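Local coordinates for protease inhibitor SGPI-2 (Schistocerca gregaria, PDB 3TVJ), which inhibits serine endopeptidases, acting in vitro on alpha-chymotrypsin and pancreatic elastase, as one small disulfide-rich module cut from a longer secreted precursor, at residues 12-20 with 29-38. The protein carries 5 engineered substitutions. Residues are numbered along the deposited sequence; the frame is centred on the assembly and turned at random.
Engineered in segment 29-38: Val30 (natural residue Ala), Lys33 (natural residue Leu), Leu34 (natural residue Lys), Trp35 (natural residue Ala), Asn37 (natural residue Pro).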
ATOM      1  N   THR C  12      -8.380 -23.110  11.983  1.00 23.53           N
ATOM      2  CA  THR C  12      -8.414 -21.682  11.795  1.00 22.66           C
ATOM      3  C   THR C  12      -9.627 -21.230  12.588  1.00 23.07           C
ATOM      4  O   THR C  12     -10.699 -21.862  12.509  1.00 24.07           O
ATOM      5  CB  THR C  12      -8.573 -21.310  10.320  1.00 23.45           C
ATOM      6  OG1 THR C  12      -7.399 -21.719   9.602  1.00 26.94           O
ATOM      7  CG2 THR C  12      -8.800 -19.845  10.183  1.00 24.11           C
ATOM      8  N   PHE C  13      -9.432 -20.236  13.444  1.00 22.04           N
ATOM      9  CA  PHE C  13     -10.481 -19.786  14.326  1.00 20.99           C
ATOM     10  C   PHE C  13     -10.355 -18.283  14.554  1.00 20.79           C
ATOM     11  O   PHE C  13      -9.363 -17.710  14.220  1.00 20.79           O
ATOM     12  CB  PHE C  13     -10.384 -20.562  15.641  1.00 20.79           C
ATOM     13  CG  PHE C  13      -9.188 -20.207  16.479  1.00 21.72           C
ATOM     14  CD1 PHE C  13      -9.298 -19.222  17.481  1.00 21.58           C
ATOM     15  CD2 PHE C  13      -7.951 -20.800  16.257  1.00 18.61           C
ATOM     16  CE1 PHE C  13      -8.210 -18.846  18.282  1.00 21.73           C
ATOM     17  CE2 PHE C  13      -6.830 -20.440  17.045  1.00 17.96           C
ATOM     18  CZ  PHE C  13      -6.950 -19.481  18.067  1.00 19.55           C
ATOM     19  N   LYS C  14     -11.419 -17.640  15.022  1.00 20.92           N
ATOM     20  CA  LYS C  14     -11.399 -16.224  15.298  1.00 18.91           C
ATOM     21  C   LYS C  14     -11.083 -15.962  16.774  1.00 20.73           C
ATOM     22  O   LYS C  14     -11.636 -16.559  17.698  1.00 22.34           O
ATOM     23  CB  LYS C  14     -12.767 -15.604  14.972  1.00 23.38           C
ATOM     24  CG  LYS C  14     -13.102 -15.632  13.507  1.00 23.01           C
ATOM     25  CD  LYS C  14     -12.250 -14.690  12.632  1.00 25.98           C
ATOM     26  CE  LYS C  14     -12.464 -13.106  12.877  1.00 26.09           C
ATOM     27  NZ  LYS C  14     -13.903 -12.584  12.879  1.00 34.47           N
ATOM     28  N   ASP C  15     -10.179 -15.028  16.955  1.00 18.97           N
ATOM     29  CA  ASP C  15      -9.829 -14.416  18.220  1.00 17.86           C
ATOM     30  C   ASP C  15     -10.310 -12.966  18.058  1.00 16.75           C
ATOM     31  O   ASP C  15      -9.603 -12.092  17.624  1.00 16.46           O
ATOM     32  CB  ASP C  15      -8.304 -14.567  18.443  1.00 18.66           C
ATOM     33  CG  ASP C  15      -7.809 -13.977  19.773  1.00 22.28           C
ATOM     34  OD1 ASP C  15      -6.734 -13.324  19.802  1.00 26.36           O
ATOM     35  OD2 ASP C  15      -8.510 -14.079  20.753  1.00 25.27           O
ATOM     36  N   LYS C  16     -11.517 -12.764  18.543  1.00 17.90           N
ATOM     37  CA  LYS C  16     -12.264 -11.531  18.316  0.50 16.07           C
ATOM     38  C   LYS C  16     -12.178 -11.181  16.831  1.00 16.16           C
ATOM     39  O   LYS C  16     -12.681 -11.924  15.994  1.00 17.38           O
ATOM     40  CB  LYS C  16     -11.839 -10.393  19.280  0.50 15.50           C
ATOM     41  CG  LYS C  16     -12.710 -10.323  20.581  0.50 18.11           C
ATOM     42  CD  LYS C  16     -12.363  -9.072  21.452  0.50 19.67           C
ATOM     43  CE  LYS C  16     -12.898  -9.141  22.845  0.50 20.54           C
ATOM     44  NZ  LYS C  16     -13.265  -7.833  23.566  0.50 15.97           N
ATOM     45  N   CYS C  17     -11.481 -10.097  16.486  1.00 16.58           N
ATOM     46  CA  CYS C  17     -11.459  -9.633  15.091  1.00 15.71           C
ATOM     47  C   CYS C  17     -10.360 -10.219  14.249  1.00 14.61           C
ATOM     48  O   CYS C  17     -10.334  -9.996  13.047  1.00 17.17           O
ATOM     49  CB  CYS C  17     -11.321  -8.120  15.040  1.00 15.11           C
ATOM     50  SG  CYS C  17      -9.668  -7.449  15.384  1.00 15.04           S
ATOM     51  N   ASN C  18      -9.464 -10.992  14.873  1.00 15.26           N
ATOM     52  CA  ASN C  18      -8.362 -11.593  14.176  1.00 15.23           C
ATOM     53  C   ASN C  18      -8.626 -13.065  13.833  1.00 15.38           C
ATOM     54  O   ASN C  18      -9.460 -13.736  14.473  1.00 17.75           O
ATOM     55  CB  ASN C  18      -7.073 -11.485  14.999  1.00 14.57           C
ATOM     56  CG  ASN C  18      -6.406 -10.117  14.862  1.00 13.36           C
ATOM     57  OD1 ASN C  18      -6.119  -9.668  13.714  1.00 12.93           O
ATOM     58  ND2 ASN C  18      -6.292  -9.369  16.009  1.00 15.12           N
ATOM     59  N   THR C  19      -7.962 -13.500  12.773  1.00 13.99           N
ATOM     60  CA  THR C  19      -7.963 -14.884  12.340  1.00 16.19           C
ATOM     61  C   THR C  19      -6.672 -15.521  12.772  1.00 13.18           C
ATOM     62  O   THR C  19      -5.580 -14.981  12.578  1.00 13.57           O
ATOM     63  CB  THR C  19      -8.165 -14.993  10.828  1.00 17.84           C
ATOM     64  OG1 THR C  19      -9.408 -14.285  10.496  1.00 22.74           O
ATOM     65  CG2 THR C  19      -8.258 -16.470  10.423  1.00 23.06           C
ATOM     66  N   CYS C  20      -6.788 -16.685  13.321  1.00 14.12           N
ATOM     67  CA  CYS C  20      -5.656 -17.429  13.894  1.00 13.70           C
ATOM     68  C   CYS C  20      -5.684 -18.858  13.421  1.00 14.65           C
ATOM     69  O   CYS C  20      -6.753 -19.415  13.145  1.00 15.01           O
ATOM     70  CB  CYS C  20      -5.688 -17.448  15.442  1.00 14.99           C
ATOM     71  SG  CYS C  20      -5.812 -15.825  16.267  1.00 14.67           S
ATOM     72  N   ALA C  29      -1.237 -19.822  19.271  1.00 19.10           N
ATOM     73  CA  ALA C  29      -1.734 -19.582  17.942  1.00 15.65           C
ATOM     74  C   ALA C  29      -0.830 -18.562  17.215  1.00 15.87           C
ATOM     75  O   ALA C  29       0.017 -17.821  17.803  1.00 17.51           O
ATOM     76  CB  ALA C  29      -3.212 -19.064  17.992  1.00 19.23           C
ATOM     77  N   VAL C  30      -1.001 -18.545  15.907  1.00 13.24           N
ATOM     78  CA  VAL C  30      -0.476 -17.537  15.089  1.00 11.62           C
ATOM     79  C   VAL C  30      -1.659 -16.801  14.505  1.00 12.86           C
ATOM     80  O   VAL C  30      -2.665 -17.460  14.216  1.00 12.35           O
ATOM     81  CB  VAL C  30       0.487 -18.137  13.974  1.00 11.99           C
ATOM     82  CG1 VAL C  30       1.748 -18.791  14.636  1.00 13.62           C
ATOM     83  CG2 VAL C  30      -0.240 -19.095  13.055  1.00 12.69           C
ATOM     84  N   CYS C  31      -1.583 -15.494  14.388  1.00 11.14           N
ATOM     85  CA  CYS C  31      -2.777 -14.687  14.106  1.00 12.61           C
ATOM     86  C   CYS C  31      -2.409 -13.530  13.203  1.00 11.83           C
ATOM     87  O   CYS C  31      -1.281 -13.071  13.193  1.00 11.60           O
ATOM     88  CB  CYS C  31      -3.414 -14.110  15.378  1.00 14.40           C
ATOM     89  SG  CYS C  31      -3.864 -15.316  16.662  1.00 13.80           S
ATOM     90  N   THR C  32      -3.447 -13.020  12.569  1.00 11.42           N
ATOM     91  CA  THR C  32      -3.404 -11.753  11.895  1.00 11.53           C
ATOM     92  C   THR C  32      -3.180 -10.547  12.844  1.00 11.51           C
ATOM     93  O   THR C  32      -3.196 -10.729  14.054  1.00 10.91           O
ATOM     94  CB  THR C  32      -4.630 -11.536  11.041  1.00 11.97           C
ATOM     95  OG1 THR C  32      -5.812 -11.602  11.866  1.00 12.59           O
ATOM     96  CG2 THR C  32      -4.738 -12.564   9.911  1.00 12.29           C
ATOM     97  N   LYS C  33      -2.841  -9.371  12.293  1.00 10.75           N
ATOM     98  CA  LYS C  33      -2.337  -8.204  13.054  1.00 10.01           C
ATOM     99  C   LYS C  33      -3.298  -6.991  12.967  1.00 10.81           C
ATOM    100  O   LYS C  33      -2.828  -5.871  12.946  1.00 10.39           O
ATOM    101  CB  LYS C  33      -0.912  -7.877  12.563  1.00  9.71           C
ATOM    102  CG  LYS C  33       0.110  -8.949  13.035  1.00 10.90           C
ATOM    103  CD  LYS C  33       1.501  -8.774  12.520  1.00  8.36           C
ATOM    104  CE  LYS C  33       2.504  -9.793  13.032  1.00 11.41           C
ATOM    105  NZ  LYS C  33       3.927  -9.507  12.548  1.00  9.62           N
ATOM    106  N   LEU C  34      -4.599  -7.263  13.164  1.00 10.15           N
ATOM    107  CA  LEU C  34      -5.540  -6.200  13.393  1.00 11.24           C
ATOM    108  C   LEU C  34      -5.562  -5.851  14.882  1.00 10.15           C
ATOM    109  O   LEU C  34      -5.399  -6.683  15.766  1.00 12.39           O
ATOM    110  CB  LEU C  34      -6.981  -6.641  12.945  1.00 11.66           C
ATOM    111  CG  LEU C  34      -7.124  -7.085  11.497  1.00 12.98           C
ATOM    112  CD1 LEU C  34      -8.561  -7.746  11.366  1.00 10.92           C
ATOM    113  CD2 LEU C  34      -6.939  -5.895  10.583  1.00 11.15           C
ATOM    114  N   TRP C  35      -5.825  -4.580  15.159  1.00 10.97           N
ATOM    115  CA  TRP C  35      -6.119  -4.104  16.510  1.00  9.66           C
ATOM    116  C   TRP C  35      -7.648  -4.056  16.632  1.00 11.33           C
ATOM    117  O   TRP C  35      -8.305  -3.261  15.940  1.00 12.70           O
ATOM    118  CB  TRP C  35      -5.487  -2.783  16.872  1.00 11.78           C
ATOM    119  CG  TRP C  35      -5.796  -2.260  18.221  1.00 11.33           C
ATOM    120  CD1 TRP C  35      -7.015  -1.735  18.640  1.00 12.70           C
ATOM    121  CD2 TRP C  35      -4.931  -2.215  19.372  1.00 12.10           C
ATOM    122  NE1 TRP C  35      -6.926  -1.344  19.936  1.00 13.66           N
ATOM    123  CE2 TRP C  35      -5.681  -1.663  20.424  1.00 15.20           C
ATOM    124  CE3 TRP C  35      -3.622  -2.546  19.596  1.00 14.13           C
ATOM    125  CZ2 TRP C  35      -5.127  -1.456  21.702  1.00 16.09           C
ATOM    126  CZ3 TRP C  35      -3.047  -2.324  20.850  1.00 16.89           C
ATOM    127  CH2 TRP C  35      -3.801  -1.773  21.899  1.00 19.10           C
ATOM    128  N   CYS C  36      -8.204  -4.893  17.503  1.00 11.34           N
ATOM    129  CA  CYS C  36      -9.639  -4.980  17.647  1.00 13.30           C
ATOM    130  C   CYS C  36     -10.039  -3.852  18.625  1.00 15.23           C
ATOM    131  O   CYS C  36      -9.559  -3.772  19.762  1.00 16.63           O
ATOM    132  CB  CYS C  36     -10.075  -6.343  18.223  1.00 14.65           C
ATOM    133  SG  CYS C  36      -9.349  -7.773  17.354  1.00 14.89           S
ATOM    134  N   ASN C  37     -10.797  -2.883  18.145  1.00 17.95           N
ATOM    135  CA  ASN C  37     -11.102  -1.715  18.919  1.00 20.37           C
ATOM    136  C   ASN C  37     -11.953  -2.126  20.146  1.00 26.10           C
ATOM    137  O   ASN C  37     -11.932  -1.426  21.153  1.00 27.71           O
ATOM    138  CB  ASN C  37     -11.713  -0.615  18.064  1.00 19.57           C
ATOM    139  CG  ASN C  37     -10.670  -0.003  17.061  1.00 16.64           C
ATOM    140  OD1 ASN C  37      -9.454   0.029  17.326  1.00 22.00           O
ATOM    141  ND2 ASN C  37     -11.155   0.554  15.962  1.00 24.53           N
ATOM    142  N   GLN C  38     -12.681  -3.239  19.932  0.50 29.28           N
ATOM    143  CA  GLN C  38     -13.433  -4.054  20.896  0.50 33.28           C
ATOM    144  C   GLN C  38     -12.721  -5.386  21.068  0.50 35.11           C
ATOM    145  O   GLN C  38     -11.998  -5.673  22.039  0.50 36.75           O
ATOM    146  CB  GLN C  38     -14.822  -4.383  20.318  0.50 33.28           C
ATOM    147  CG  GLN C  38     -15.876  -4.757  21.371  0.50 32.79           C
ATOM    148  CD  GLN C  38     -16.115  -6.258  21.534  0.50 28.80           C
ATOM    149  OE1 GLN C  38     -15.841  -6.821  22.590  0.50 23.32           O
ATOM    150  NE2 GLN C  38     -16.668  -6.894  20.508  0.50 32.96           N
ATOM    151  OXT GLN C  38     -12.896  -6.222  20.166  0.50 36.67           O
TER
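Asn18 lays its carboxamide across the bend of 32-34, an example of bonding consistent with stiffening a small inhibitor's binding loop from within. Its OD1 accepts twice: Leu34 N, 2.9 Å from Asn18 OD1, lies in the carbonyl plane on a lone pair, while Thr32 OG1 reaches Asn18 OD1 at 2.7 Å, tilted 22° from that plane. The other end of the amide donates, Asn18 ND2 meeting Leu34 O at 2.8 Å in a nearly straight bond (177°), with the acceptor in the amide plane. Leu34 N and O are thus both held by one buried side chain, whose rotation is fixed. Thr32 OG1, placed between its own backbone N and carbonyl carbon (chi1 59°), also accepts from Thr19 N, and Thr32 N donates to Thr19 O. With an alanine here in place of Asn18, Leu34 N and O and the Thr32 hydroxyl would probably lose their shared partner, leaving the reactive-site loop freer to flex.

Disulfides brace the loop on either side in sequence. Cys20 and Cys31 face each other as a non-hydrogen-bonded antiparallel pair, their sulfurs joined; Cys20 CB lies over the rim of one face of the Phe13 ring, whose edge meets Ala29 CB, 3.8 Å from Phe13 CZ. Cys17 SG bonds Cys36 SG and packs 3.7 Å from Leu34 CB.

Lys33 and Leu34, both engineered, occupy the reactive-bond positions; Lys33 points away from 12-20, and its NZ hydrogen-bonds to the backbone of the other protein's chain, with which Val30 to Thr32, Trp35 and Cys36 extend an antiparallel ladder. This disulfide-braced, internally hydrogen-bonded loop, following strand 29-32 of a three-stranded antiparallel sheet, is typical of the pacifastin (LCMII) inhibitor module.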